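Local structure of formiminoglutamase (Trypanosoma cruzi, 4MYK) at residues A30-I35 / Y297-F302; P56-F61 / L282-E287; Y84-I89 / E102-T107; H204-S209 / F224-K229. The protein catalyses, as a manganese-dependent member of the arginase family, the hydrolysis of N-formimino-L-glutamate to L-glutamate and formamide. The protein carries 1 engineered substitution. One frame throughout, in Å; residues are numbered along the deposited sequence.

In the fold
Three of the four contacts involve strands of one parallel sheet; contact 2 joins a helix to a loop. Contact 1 belongs to the core, with every touching residue buried and aliphatic branches meeting aromatic rings. Contacts 2, 3 and 4 are only partly buried, and each is smaller or more mixed in character: a loop proline against a helix, a lysine's methylenes against a strand, a leucine under a histidine ring. Contacts 1 and 3 share neighbouring strands, 32-37 and 83-88, whereas contact 4 rests on 204-207 at the far border of the sheet. Contact 2 sits beside contact 1, where Phe-59 touches Phe-299, and is tied to contact 3 by arginine-aspartate salt bridges.

Contact 1 of 4, residues A30-I35 / Y297-F302; sequences ADIVII and YMFYHF
Ile-34 meets Phe-299, and Ile-32 meets both Phe-299 and Phe-302; alternate residues of a sheet strand thus face two rings one helical turn apart, and illustrate how a helix is seated on a sheet. The nearest approach is CD1 of Ile-34 to CZ of Phe-299, 3.9 Å, with CG1 of the same isoleucine scarcely farther away. Ile-32 divides its branches between the rings. Its CG2 comes to the edge of Phe-299, near the ring plane and 4.3 Å from CE1. Its CD1 lies 4.1 Å from CE2 of Phe-302, again at the edge, as the two side chains slide past each other in opposite directions. Both phenylalanines hold CG anti to the backbone N (chi1 168° and 166°), and this common setting sends both rings from the helix to the strand.

A second shell backs the rings: Phe-299 meets Phe-116 and Phe-302 meets Phe-114, both on strand 114-119, the neighbour of strand 32-37. Elsewhere on the helix, His-301 ND1 donates to Tyr-297 O at 2.8 Å, and the backbone N of His-301 reaches this oxygen from the opposite face of its carbonyl plane. The 297-302 segment of helix 290-306 runs nearly antiparallel to strand 32-35, at 160°, and the axes of the two short segments approach to 12.3 Å. Such apolar helix-on-sheet packing is characteristic of the layered alpha/beta fold of arginases and deacetylases.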
loop_
_atom_site.group_PDB
_atom_site.type_symbol
_atom_site.label_atom_id
_atom_site.label_comp_id
_atom_site.label_asym_id
_atom_site.label_seq_id
_atom_site.Cartn_x
_atom_site.Cartn_y
_atom_site.Cartn_z
ATOM N N ALA A 30 31.924 3.887 -20.045
ATOM C CA ALA A 30 30.785 3.410 -19.268
ATOM C C ALA A 30 29.883 2.477 -20.079
ATOM O O ALA A 30 29.566 2.752 -21.241
ATOM C CB ALA A 30 29.982 4.584 -18.739
ATOM N N ASP A 31 29.473 1.376 -19.453
ATOM C CA ASP A 31 28.512 0.451 -20.047
ATOM C C ASP A 31 27.139 1.112 -20.098
ATOM O O ASP A 31 26.380 0.941 -21.056
ATOM C CB ASP A 31 28.435 -0.831 -19.222
ATOM C CG ASP A 31 29.777 -1.531 -19.102
ATOM O OD1 ASP A 31 30.260 -2.050 -20.126
ATOM O OD2 ASP A 31 30.338 -1.581 -17.983
ATOM N N ILE A 32 26.834 1.877 -19.058
ATOM C CA ILE A 32 25.534 2.509 -18.940
ATOM C C ILE A 32 25.728 3.994 -18.734
ATOM O O ILE A 32 26.556 4.413 -17.911
ATOM C CB ILE A 32 24.727 1.924 -17.747
ATOM C CG1 ILE A 32 24.429 0.435 -17.975
ATOM C CG2 ILE A 32 23.437 2.733 -17.499
ATOM C CD1 ILE A 32 24.106 -0.332 -16.705
ATOM N N VAL A 33 24.968 4.788 -19.482
ATOM C CA VAL A 33 25.030 6.240 -19.340
ATOM C C VAL A 33 23.688 6.873 -18.928
ATOM O O VAL A 33 22.667 6.677 -19.585
ATOM C CB VAL A 33 25.650 6.899 -20.601
ATOM C CG1 VAL A 33 25.552 8.421 -20.537
ATOM C CG2 VAL A 33 27.111 6.458 -20.741
ATOM N N ILE A 34 23.722 7.607 -17.811
ATOM C CA ILE A 34 22.563 8.305 -17.253
ATOM C C ILE A 34 22.452 9.742 -17.779
ATOM O O ILE A 34 23.395 10.529 -17.697
ATOM C CB ILE A 34 22.625 8.363 -15.705
ATOM C CG1 ILE A 34 22.674 6.961 -15.102
ATOM C CG2 ILE A 34 21.448 9.138 -15.148
ATOM C CD1 ILE A 34 23.106 6.953 -13.653
ATOM N N ILE A 35 21.280 10.071 -18.313
ATOM C CA ILE A 35 21.020 11.384 -18.889
ATOM C C ILE A 35 19.786 11.962 -18.218
ATOM O O ILE A 35 18.757 11.304 -18.146
ATOM C CB ILE A 35 20.774 11.284 -20.430
ATOM C CG1 ILE A 35 22.016 10.728 -21.141
ATOM C CG2 ILE A 35 20.377 12.639 -21.010
ATOM C CD1 ILE A 35 21.724 10.015 -22.464
ATOM N N TYR A 297 15.743 2.392 -6.949
ATOM C CA TYR A 297 15.734 0.945 -6.774
ATOM C C TYR A 297 15.315 0.211 -8.043
ATOM O O TYR A 297 15.786 -0.884 -8.324
ATOM C CB TYR A 297 14.840 0.543 -5.603
ATOM C CG TYR A 297 15.538 0.622 -4.258
ATOM C CD1 TYR A 297 16.774 0.016 -4.063
ATOM C CD2 TYR A 297 14.959 1.288 -3.184
ATOM C CE1 TYR A 297 17.418 0.084 -2.842
ATOM C CE2 TYR A 297 15.594 1.354 -1.957
ATOM C CZ TYR A 297 16.825 0.753 -1.791
ATOM O OH TYR A 297 17.466 0.808 -0.572
ATOM N N MET A 298 14.432 0.829 -8.815
ATOM C CA MET A 298 14.057 0.299 -10.120
ATOM C C MET A 298 15.252 0.266 -11.085
ATOM O O MET A 298 15.493 -0.741 -11.761
ATOM C CB MET A 298 12.914 1.124 -10.707
ATOM C CG MET A 298 11.555 0.805 -10.122
ATOM S SD MET A 298 10.245 1.891 -10.733
ATOM C CE MET A 298 10.222 1.514 -12.485
ATOM N N PHE A 299 15.980 1.379 -11.161
ATOM C CA PHE A 299 17.219 1.473 -11.954
ATOM C C PHE A 299 18.261 0.469 -11.442
ATOM O O PHE A 299 18.947 -0.197 -12.213
ATOM C CB PHE A 299 17.769 2.908 -11.888
ATOM C CG PHE A 299 19.174 3.057 -12.416
ATOM C CD1 PHE A 299 19.422 3.050 -13.777
ATOM C CD2 PHE A 299 20.244 3.223 -11.544
ATOM C CE1 PHE A 299 20.709 3.180 -14.259
ATOM C CE2 PHE A 299 21.533 3.358 -12.020
ATOM C CZ PHE A 299 21.765 3.341 -13.374
ATOM N N TYR A 300 18.363 0.382 -10.122
ATOM C CA TYR A 300 19.240 -0.566 -9.459
ATOM C C TYR A 300 18.997 -2.003 -9.937
ATOM O O TYR A 300 19.937 -2.726 -10.251
ATOM C CB TYR A 300 19.047 -0.463 -7.941
ATOM C CG TYR A 300 19.666 -1.604 -7.169
ATOM C CD1 TYR A 300 21.045 -1.734 -7.076
ATOM C CD2 TYR A 300 18.876 -2.551 -6.538
ATOM C CE1 TYR A 300 21.622 -2.778 -6.381
ATOM C CE2 TYR A 300 19.441 -3.604 -5.846
ATOM C CZ TYR A 300 20.819 -3.710 -5.769
ATOM O OH TYR A 300 21.400 -4.752 -5.076
ATOM N N HIS A 301 17.733 -2.409 -9.991
ATOM C CA HIS A 301 17.377 -3.755 -10.418
ATOM C C HIS A 301 17.700 -3.923 -11.891
ATOM O O HIS A 301 18.190 -4.975 -12.309
ATOM C CB HIS A 301 15.894 -4.042 -10.148
ATOM C CG HIS A 301 15.609 -4.458 -8.735
ATOM N ND1 HIS A 301 15.441 -3.553 -7.710
ATOM C CD2 HIS A 301 15.483 -5.686 -8.175
ATOM C CE1 HIS A 301 15.220 -4.204 -6.580
ATOM N NE2 HIS A 301 15.243 -5.499 -6.834
ATOM N N PHE A 302 17.431 -2.886 -12.681
ATOM C CA PHE A 302 17.811 -2.934 -14.079
ATOM C C PHE A 302 19.308 -3.208 -14.186
ATOM O O PHE A 302 19.733 -4.088 -14.932
ATOM C CB PHE A 302 17.492 -1.639 -14.839
ATOM C CG PHE A 302 18.183 -1.582 -16.168
ATOM C CD1 PHE A 302 17.629 -2.207 -17.276
ATOM C CD2 PHE A 302 19.435 -1.000 -16.287
ATOM C CE1 PHE A 302 18.290 -2.218 -18.490
ATOM C CE2 PHE A 302 20.098 -1.000 -17.492
ATOM C CZ PHE A 302 19.525 -1.611 -18.596
#

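Contact 2 of 4, residues P56-F61 / L282-E287; sequences PAAFRF and LNPLVE
Ala-58 points its methyl group from the helix toward the ring of Pro-284, and this pair forms the tight centre of the contact. CB of Ala-58 stands 3.5 Å from CG of Pro-284, the outermost corner of the pyrrolidine ring, and somewhat farther from the proline CB. A small residue on the helix thus lets the loop come close, the CA atoms of the pair being 6.8 Å apart.

Leu-282 makes the second, looser meeting. Its CG stands anti to the backbone N (chi1 -174°), which carries the CD2 branch toward the helix until it lies 4.4 Å from CB of Phe-59. Only the root of the phenylalanine is met here, because its ring swings onward to helix 290-306, where it packs on Ala-295 and Val-296. Leu-282 also touches Ala-295, and Ala-58 touches Pro-292, so helix 290-306 lies beneath both halves of the contact.

Between the two loop residues that touch, Asn-283 faces the other way. Its OD1 receives weak bonds from the backbone N atoms of Leu-285 and Val-286, while Val-286 N bonds to Asn-283 O at 3.0 Å. At the end of the loop, OE2 of Glu-287 caps the backbone N atoms of Tyr-289 and Arg-290. The chemistry implies a division of labour: polar groups shape the loop from within and from behind, and purely apolar, non-directional packing joins it to the helix.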
loop_
_atom_site.group_PDB
_atom_site.type_symbol
_atom_site.label_atom_id
_atom_site.label_comp_id
_atom_site.label_asym_id
_atom_site.label_seq_id
_atom_site.Cartn_x
_atom_site.Cartn_y
_atom_site.Cartn_z
ATOM N N PRO A 56 14.914 14.344 -11.898
ATOM C CA PRO A 56 16.341 14.026 -12.058
ATOM C C PRO A 56 17.214 14.368 -10.839
ATOM O O PRO A 56 18.148 13.622 -10.552
ATOM C CB PRO A 56 16.742 14.858 -13.281
ATOM C CG PRO A 56 15.475 14.971 -14.075
ATOM C CD PRO A 56 14.390 15.118 -13.039
ATOM N N ALA A 57 16.924 15.469 -10.145
ATOM C CA ALA A 57 17.681 15.857 -8.956
ATOM C C ALA A 57 17.422 14.887 -7.803
ATOM O O ALA A 57 18.343 14.444 -7.116
ATOM C CB ALA A 57 17.322 17.274 -8.543
ATOM N N ALA A 58 16.155 14.554 -7.606
ATOM C CA ALA A 58 15.744 13.648 -6.548
ATOM C C ALA A 58 16.262 12.227 -6.799
ATOM O O ALA A 58 16.714 11.546 -5.888
ATOM C CB ALA A 58 14.233 13.651 -6.438
ATOM N N PHE A 59 16.172 11.780 -8.042
ATOM C CA PHE A 59 16.767 10.517 -8.431
ATOM C C PHE A 59 18.257 10.514 -8.085
ATOM O O PHE A 59 18.751 9.550 -7.500
ATOM C CB PHE A 59 16.572 10.288 -9.923
ATOM C CG PHE A 59 17.091 8.963 -10.403
ATOM C CD1 PHE A 59 18.426 8.804 -10.738
ATOM C CD2 PHE A 59 16.244 7.878 -10.525
ATOM C CE1 PHE A 59 18.896 7.597 -11.177
ATOM C CE2 PHE A 59 16.714 6.675 -10.956
ATOM C CZ PHE A 59 18.036 6.529 -11.287
ATOM N N ARG A 60 18.966 11.590 -8.446
ATOM C CA ARG A 60 20.416 11.696 -8.207
ATOM C C ARG A 60 20.763 11.678 -6.734
ATOM O O ARG A 60 21.794 11.129 -6.338
ATOM C CB ARG A 60 21.009 12.957 -8.840
ATOM C CG ARG A 60 21.248 12.820 -10.325
ATOM C CD ARG A 60 22.025 13.972 -10.923
ATOM N NE ARG A 60 22.264 13.708 -12.334
ATOM C CZ ARG A 60 21.524 14.201 -13.320
ATOM N NH1 ARG A 60 20.523 15.020 -13.046
ATOM N NH2 ARG A 60 21.797 13.889 -14.577
ATOM N N PHE A 61 19.901 12.284 -5.927
ATOM C CA PHE A 61 20.112 12.302 -4.492
ATOM C C PHE A 61 20.246 10.883 -3.961
ATOM O O PHE A 61 21.214 10.558 -3.270
ATOM C CB PHE A 61 18.971 13.018 -3.771
ATOM C CG PHE A 61 19.215 13.193 -2.300
ATOM C CD1 PHE A 61 18.796 12.231 -1.393
ATOM C CD2 PHE A 61 19.881 14.313 -1.823
ATOM C CE1 PHE A 61 19.026 12.394 -0.043
ATOM C CE2 PHE A 61 20.114 14.472 -0.468
ATOM C CZ PHE A 61 19.689 13.514 0.416
ATOM N N LEU A 282 8.392 11.063 -12.505
ATOM C CA LEU A 282 8.822 11.230 -11.115
ATOM C C LEU A 282 8.682 12.695 -10.712
ATOM O O LEU A 282 9.241 13.580 -11.360
ATOM C CB LEU A 282 10.269 10.754 -10.901
ATOM C CG LEU A 282 10.737 10.763 -9.441
ATOM C CD1 LEU A 282 9.923 9.772 -8.649
ATOM C CD2 LEU A 282 12.218 10.442 -9.316
ATOM N N ASN A 283 7.946 12.934 -9.629
ATOM C CA ASN A 283 7.533 14.277 -9.247
ATOM C C ASN A 283 7.651 14.527 -7.724
ATOM O O ASN A 283 6.724 14.229 -6.954
ATOM C CB ASN A 283 6.107 14.505 -9.737
ATOM C CG ASN A 283 5.664 15.922 -9.578
ATOM O OD1 ASN A 283 6.137 16.638 -8.689
ATOM N ND2 ASN A 283 4.739 16.346 -10.430
ATOM N N PRO A 284 8.809 15.064 -7.290
ATOM C CA PRO A 284 9.147 15.211 -5.865
ATOM C C PRO A 284 8.330 16.284 -5.162
ATOM O O PRO A 284 8.322 16.321 -3.930
ATOM C CB PRO A 284 10.628 15.601 -5.890
ATOM C CG PRO A 284 11.122 15.128 -7.233
ATOM C CD PRO A 284 9.967 15.333 -8.160
ATOM N N LEU A 285 7.663 17.141 -5.933
ATOM C CA LEU A 285 6.738 18.117 -5.352
ATOM C C LEU A 285 5.483 17.410 -4.871
ATOM O O LEU A 285 4.831 17.872 -3.941
ATOM C CB LEU A 285 6.336 19.191 -6.353
ATOM C CG LEU A 285 7.447 19.823 -7.187
ATOM C CD1 LEU A 285 6.957 21.137 -7.791
ATOM C CD2 LEU A 285 8.675 20.023 -6.324
ATOM N N VAL A 286 5.131 16.298 -5.512
ATOM C CA VAL A 286 3.990 15.518 -5.043
ATOM C C VAL A 286 4.351 14.666 -3.820
ATOM O O VAL A 286 3.615 14.664 -2.834
ATOM C CB VAL A 286 3.359 14.653 -6.138
ATOM C CG1 VAL A 286 2.269 13.783 -5.533
ATOM C CG2 VAL A 286 2.794 15.530 -7.229
ATOM N N GLU A 287 5.471 13.952 -3.893
ATOM C CA GLU A 287 6.039 13.271 -2.736
ATOM C C GLU A 287 7.540 13.131 -2.976
ATOM O O GLU A 287 7.956 12.776 -4.075
ATOM C CB GLU A 287 5.376 11.910 -2.511
ATOM C CG GLU A 287 5.681 11.286 -1.157
ATOM C CD GLU A 287 7.005 10.548 -1.136
ATOM O OE1 GLU A 287 7.379 9.981 -2.179
ATOM O OE2 GLU A 287 7.659 10.511 -0.075
#

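Contact 3 of 4, residues Y84-I89 / E102-T107; sequences YDAGDI and ESKVFT
Ala-86 and Ile-89 meet Lys-104 without any ring between them; a flat group of the strand that matters here is the carboxylate of Asp-85, which shapes the strand rather than touching the helix. Gly-87 N reaches Asp-85 OD1 from above the carboxylate plane, 40° out of it, at 3.1 Å, and closes an Asx turn. At the backbone angles of Gly-87 (phi 89°) a CB would jam against the carbonyl O of Ala-86, which calls for glycine. At the same carboxylate, OD2 forms a salt bridge with Arg-60 NE, and Arg-60 NH1 pairs with OD1 of Asp-88, so the chain on either side of the turn is held by one guanidinium group.

Across the contact, Lys-104 works through its methylenes. CD1 of Ile-89 lies 4.0 Å from the lysine CB and nearly as close to CG. The chain then bends at chi2 (56°) and runs on extended, bringing CE to 4.0 Å from CB of Ala-86. Its charged end goes farther, to a salt bridge between NZ and Glu-27 OE1. The backbone of Lys-104 is engaged too, for Thr-107 OG1 donates to Lys-104 O at 2.7 Å.

Strand 83-88, helix 94-110 and strand 114-119 form a beta-alpha-beta crossover that passes over strand 32-37, and Ile-35 there touches both Ile-89 and Lys-104. The lysine is thereby amphipathic in use: its aliphatic length covers the sheet border, and its ammonium group finds its counter-charge beyond it.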
loop_
_atom_site.group_PDB
_atom_site.type_symbol
_atom_site.label_atom_id
_atom_site.label_comp_id
_atom_site.label_asym_id
_atom_site.label_seq_id
_atom_site.Cartn_x
_atom_site.Cartn_y
_atom_site.Cartn_z
ATOM N N TYR A 84 28.153 5.983 -15.863
ATOM C CA TYR A 84 28.564 7.371 -16.049
ATOM C C TYR A 84 27.335 8.240 -16.085
ATOM O O TYR A 84 26.327 7.883 -16.691
ATOM C CB TYR A 84 29.366 7.551 -17.336
ATOM C CG TYR A 84 30.056 8.885 -17.438
ATOM C CD1 TYR A 84 29.449 9.959 -18.090
ATOM C CD2 TYR A 84 31.320 9.082 -16.886
ATOM C CE1 TYR A 84 30.089 11.193 -18.194
ATOM C CE2 TYR A 84 31.963 10.309 -16.986
ATOM C CZ TYR A 84 31.341 11.358 -17.641
ATOM O OH TYR A 84 31.972 12.577 -17.738
ATOM N N ASP A 85 27.430 9.380 -15.420
ATOM C CA ASP A 85 26.326 10.316 -15.321
ATOM C C ASP A 85 26.658 11.486 -16.231
ATOM O O ASP A 85 27.480 12.336 -15.889
ATOM C CB ASP A 85 26.193 10.751 -13.863
ATOM C CG ASP A 85 24.991 11.617 -13.610
ATOM O OD1 ASP A 85 24.323 12.033 -14.578
ATOM O OD2 ASP A 85 24.723 11.904 -12.427
ATOM N N ALA A 86 26.039 11.513 -17.406
ATOM C CA ALA A 86 26.318 12.557 -18.392
ATOM C C ALA A 86 25.656 13.909 -18.087
ATOM O O ALA A 86 25.842 14.882 -18.829
ATOM C CB ALA A 86 25.937 12.083 -19.779
ATOM N N GLY A 87 24.873 13.957 -17.010
ATOM C CA GLY A 87 24.227 15.185 -16.582
ATOM C C GLY A 87 22.863 15.435 -17.197
ATOM O O GLY A 87 22.232 14.519 -17.716
ATOM N N ASP A 88 22.422 16.694 -17.133
ATOM C CA ASP A 88 21.119 17.121 -17.652
ATOM C C ASP A 88 21.217 17.710 -19.055
ATOM O O ASP A 88 22.174 18.405 -19.387
ATOM C CB ASP A 88 20.458 18.164 -16.732
ATOM C CG ASP A 88 19.875 17.561 -15.466
ATOM O OD1 ASP A 88 19.706 16.322 -15.389
ATOM O OD2 ASP A 88 19.574 18.343 -14.546
ATOM N N ILE A 89 20.213 17.416 -19.870
ATOM C CA ILE A 89 20.044 18.071 -21.153
ATOM C C ILE A 89 19.403 19.430 -20.907
ATOM O O ILE A 89 18.250 19.506 -20.487
ATOM C CB ILE A 89 19.129 17.248 -22.081
ATOM C CG1 ILE A 89 19.762 15.889 -22.386
ATOM C CG2 ILE A 89 18.853 18.003 -23.368
ATOM C CD1 ILE A 89 21.148 15.982 -23.001
ATOM N N GLU A 102 17.421 13.785 -27.975
ATOM C CA GLU A 102 17.519 12.761 -29.015
ATOM C C GLU A 102 18.961 12.579 -29.518
ATOM O O GLU A 102 19.456 11.461 -29.667
ATOM C CB GLU A 102 16.600 13.100 -30.190
ATOM C CG GLU A 102 16.650 12.098 -31.338
ATOM C CD GLU A 102 15.899 12.578 -32.581
ATOM O OE1 GLU A 102 14.960 13.395 -32.438
ATOM O OE2 GLU A 102 16.253 12.136 -33.702
ATOM N N SER A 103 19.632 13.686 -29.787
ATOM C CA SER A 103 20.948 13.627 -30.383
ATOM C C SER A 103 21.910 12.911 -29.446
ATOM O O SER A 103 22.771 12.146 -29.879
ATOM C CB SER A 103 21.427 15.042 -30.694
ATOM O OG SER A 103 22.651 15.021 -31.402
ATOM N N LYS A 104 21.742 13.161 -28.155
ATOM C CA LYS A 104 22.600 12.596 -27.117
ATOM C C LYS A 104 22.377 11.105 -26.920
ATOM O O LYS A 104 23.319 10.343 -26.848
ATOM C CB LYS A 104 22.365 13.323 -25.790
ATOM C CG LYS A 104 23.170 12.762 -24.625
ATOM C CD LYS A 104 24.639 12.770 -24.935
ATOM C CE LYS A 104 25.450 12.594 -23.676
ATOM N NZ LYS A 104 26.870 12.977 -23.900
ATOM N N VAL A 105 21.120 10.699 -26.810
ATOM C CA VAL A 105 20.792 9.289 -26.688
ATOM C C VAL A 105 21.318 8.512 -27.894
ATOM O O VAL A 105 21.853 7.407 -27.749
ATOM C CB VAL A 105 19.265 9.078 -26.545
ATOM C CG1 VAL A 105 18.916 7.588 -26.583
ATOM C CG2 VAL A 105 18.765 9.720 -25.262
ATOM N N PHE A 106 21.176 9.095 -29.083
ATOM C CA PHE A 106 21.650 8.447 -30.303
ATOM C C PHE A 106 23.145 8.169 -30.268
ATOM O O PHE A 106 23.584 7.061 -30.572
ATOM C CB PHE A 106 21.339 9.268 -31.546
ATOM C CG PHE A 106 21.967 8.702 -32.790
ATOM C CD1 PHE A 106 21.412 7.597 -33.421
ATOM C CD2 PHE A 106 23.133 9.246 -33.308
ATOM C CE1 PHE A 106 21.993 7.057 -34.551
ATOM C CE2 PHE A 106 23.714 8.711 -34.445
ATOM C CZ PHE A 106 23.141 7.613 -35.065
ATOM N N THR A 107 23.924 9.184 -29.905
ATOM C CA THR A 107 25.371 9.030 -29.807
ATOM C C THR A 107 25.755 7.874 -28.876
ATOM O O THR A 107 26.562 7.026 -29.246
ATOM C CB THR A 107 26.073 10.357 -29.401
ATOM O OG1 THR A 107 25.735 10.705 -28.054
ATOM C CG2 THR A 107 25.647 11.487 -30.324
#

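Contact 4 of 4, residues H204-S209 / F224-K229; sequences HLMWLS and FGLTGK
Leu-226 lays its two methyl groups against His-204 and Met-206, and the conformations of all three side chains make the fit. CD2 of the leucine sits over one face of the imidazole, 3.9 Å from the ring centroid and 26° off its normal, a CH-pi contact. It is displaced toward the rim, where CE1 of His-204 is its nearest atom at 3.5 Å. The other methyl, CD1, lies 3.8 Å from CG of His-204, so the leucine fork spans the ring.

CD1 also receives Met-206, whose chain is extended beyond CG and reaches tip to tip with the leucine. The gap from CE of Met-206 to CD1 of Leu-226 is 3.6 Å. All three side chains keep CG beside their own backbone N, the histidine with chi1 at -45°, and its ring is further fixed by a hydrogen bond between NE2 and Lys-178 O.

Just past the leucine the helix stops: Gly-228, with positive phi, bonds its N to Phe-224 O at 2.7 Å. Trp-207, at the N-cap position before helix 208-214, touches Glu-73 of the third subunit. Strand 204-207 borders the sheet within the chain and pairs with strand 180-185. Its alternate residue Leu-205 turns to helix 192-200, whereas His-204 and Met-206 face helix 216-227. That helix also reaches inward to strand 141-145, where Phe-224 and Thr-227 pack on Ile-143.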
loop_
_atom_site.group_PDB
_atom_site.type_symbol
_atom_site.label_atom_id
_atom_site.label_comp_id
_atom_site.label_asym_id
_atom_site.label_seq_id
_atom_site.Cartn_x
_atom_site.Cartn_y
_atom_site.Cartn_z
ATOM N N HIS A 204 -0.291 -3.422 -29.404
ATOM C CA HIS A 204 -0.868 -4.362 -28.454
ATOM C C HIS A 204 -1.187 -3.705 -27.122
ATOM O O HIS A 204 -0.363 -2.997 -26.543
ATOM C CB HIS A 204 0.076 -5.551 -28.249
ATOM C CG HIS A 204 0.638 -6.088 -29.526
ATOM N ND1 HIS A 204 0.189 -7.252 -30.107
ATOM C CD2 HIS A 204 1.587 -5.595 -30.357
ATOM C CE1 HIS A 204 0.848 -7.463 -31.232
ATOM N NE2 HIS A 204 1.699 -6.469 -31.409
ATOM N N LEU A 205 -2.402 -3.952 -26.643
ATOM C CA LEU A 205 -2.810 -3.486 -25.327
ATOM C C LEU A 205 -2.710 -4.612 -24.320
ATOM O O LEU A 205 -3.360 -5.642 -24.469
ATOM C CB LEU A 205 -4.240 -2.952 -25.357
ATOM C CG LEU A 205 -4.559 -1.924 -26.444
ATOM C CD1 LEU A 205 -5.929 -1.302 -26.179
ATOM C CD2 LEU A 205 -3.497 -0.854 -26.509
ATOM N N MET A 206 -1.881 -4.403 -23.301
ATOM C CA MET A 206 -1.741 -5.342 -22.198
ATOM C C MET A 206 -2.230 -4.736 -20.881
ATOM O O MET A 206 -1.433 -4.241 -20.079
ATOM C CB MET A 206 -0.291 -5.792 -22.080
ATOM C CG MET A 206 0.093 -6.768 -23.176
ATOM S SD MET A 206 1.679 -7.570 -22.939
ATOM C CE MET A 206 1.596 -8.748 -24.271
ATOM N N TRP A 207 -3.550 -4.778 -20.681
ATOM C CA TRP A 207 -4.210 -4.116 -19.553
ATOM C C TRP A 207 -3.647 -4.587 -18.232
ATOM O O TRP A 207 -3.211 -5.728 -18.116
ATOM C CB TRP A 207 -5.717 -4.382 -19.567
ATOM C CG TRP A 207 -6.413 -3.919 -20.803
ATOM C CD1 TRP A 207 -6.899 -4.699 -21.802
ATOM C CD2 TRP A 207 -6.694 -2.559 -21.180
ATOM N NE1 TRP A 207 -7.472 -3.917 -22.776
ATOM C CE2 TRP A 207 -7.358 -2.599 -22.416
ATOM C CE3 TRP A 207 -6.445 -1.311 -20.590
ATOM C CZ2 TRP A 207 -7.781 -1.443 -23.075
ATOM C CZ3 TRP A 207 -6.869 -0.163 -21.248
ATOM C CH2 TRP A 207 -7.528 -0.239 -22.472
ATOM N N LEU A 208 -3.651 -3.699 -17.243
ATOM C CA LEU A 208 -3.176 -4.031 -15.901
ATOM C C LEU A 208 -3.704 -5.400 -15.426
ATOM O O LEU A 208 -2.931 -6.263 -15.011
ATOM C CB LEU A 208 -3.569 -2.920 -14.916
ATOM C CG LEU A 208 -3.157 -3.079 -13.450
ATOM C CD1 LEU A 208 -1.650 -3.219 -13.316
ATOM C CD2 LEU A 208 -3.670 -1.928 -12.617
ATOM N N SER A 209 -5.019 -5.589 -15.522
ATOM C CA SER A 209 -5.673 -6.807 -15.062
ATOM C C SER A 209 -5.047 -8.078 -15.648
ATOM O O SER A 209 -4.948 -9.100 -14.976
ATOM C CB SER A 209 -7.184 -6.753 -15.342
ATOM O OG SER A 209 -7.456 -6.583 -16.719
ATOM N N PHE A 224 8.222 -8.451 -24.580
ATOM C CA PHE A 224 9.497 -8.419 -25.312
ATOM C C PHE A 224 9.509 -9.374 -26.518
ATOM O O PHE A 224 10.271 -9.193 -27.472
ATOM C CB PHE A 224 10.674 -8.731 -24.390
ATOM C CG PHE A 224 10.924 -7.682 -23.361
ATOM C CD1 PHE A 224 10.636 -6.356 -23.631
ATOM C CD2 PHE A 224 11.459 -8.017 -22.120
ATOM C CE1 PHE A 224 10.877 -5.382 -22.680
ATOM C CE2 PHE A 224 11.696 -7.041 -21.160
ATOM C CZ PHE A 224 11.411 -5.728 -21.444
ATOM N N GLY A 225 8.667 -10.400 -26.455
ATOM C CA GLY A 225 8.471 -11.286 -27.581
ATOM C C GLY A 225 7.873 -10.525 -28.741
ATOM O O GLY A 225 8.246 -10.739 -29.888
ATOM N N LEU A 226 6.943 -9.631 -28.424
ATOM C CA LEU A 226 6.293 -8.769 -29.407
ATOM C C LEU A 226 7.192 -7.623 -29.888
ATOM O O LEU A 226 7.289 -7.360 -31.082
ATOM C CB LEU A 226 4.983 -8.209 -28.831
ATOM C CG LEU A 226 3.844 -9.206 -28.589
ATOM C CD1 LEU A 226 2.767 -8.620 -27.701
ATOM C CD2 LEU A 226 3.267 -9.665 -29.917
ATOM N N THR A 227 7.847 -6.933 -28.963
ATOM C CA THR A 227 8.731 -5.842 -29.346
ATOM C C THR A 227 9.992 -6.362 -30.056
ATOM O O THR A 227 10.431 -5.808 -31.050
ATOM C CB THR A 227 9.118 -4.993 -28.134
ATOM O OG1 THR A 227 9.804 -5.814 -27.183
ATOM C CG2 THR A 227 7.876 -4.405 -27.481
ATOM N N GLY A 228 10.575 -7.430 -29.534
ATOM C CA GLY A 228 11.715 -8.055 -30.181
ATOM C C GLY A 228 13.016 -7.277 -30.139
ATOM O O GLY A 228 13.431 -6.793 -29.089
ATOM N N LYS A 229 13.679 -7.173 -31.286
ATOM C CA LYS A 229 15.017 -6.599 -31.330
ATOM C C LYS A 229 14.998 -5.115 -31.007
ATOM O O LYS A 229 14.028 -4.418 -31.310
ATOM C CB LYS A 229 15.648 -6.802 -32.700
ATOM C CG LYS A 229 15.684 -8.234 -33.159
ATOM C CD LYS A 229 17.031 -8.565 -33.760
ATOM C CE LYS A 229 17.566 -7.418 -34.608
ATOM N NZ LYS A 229 18.920 -7.704 -35.187
#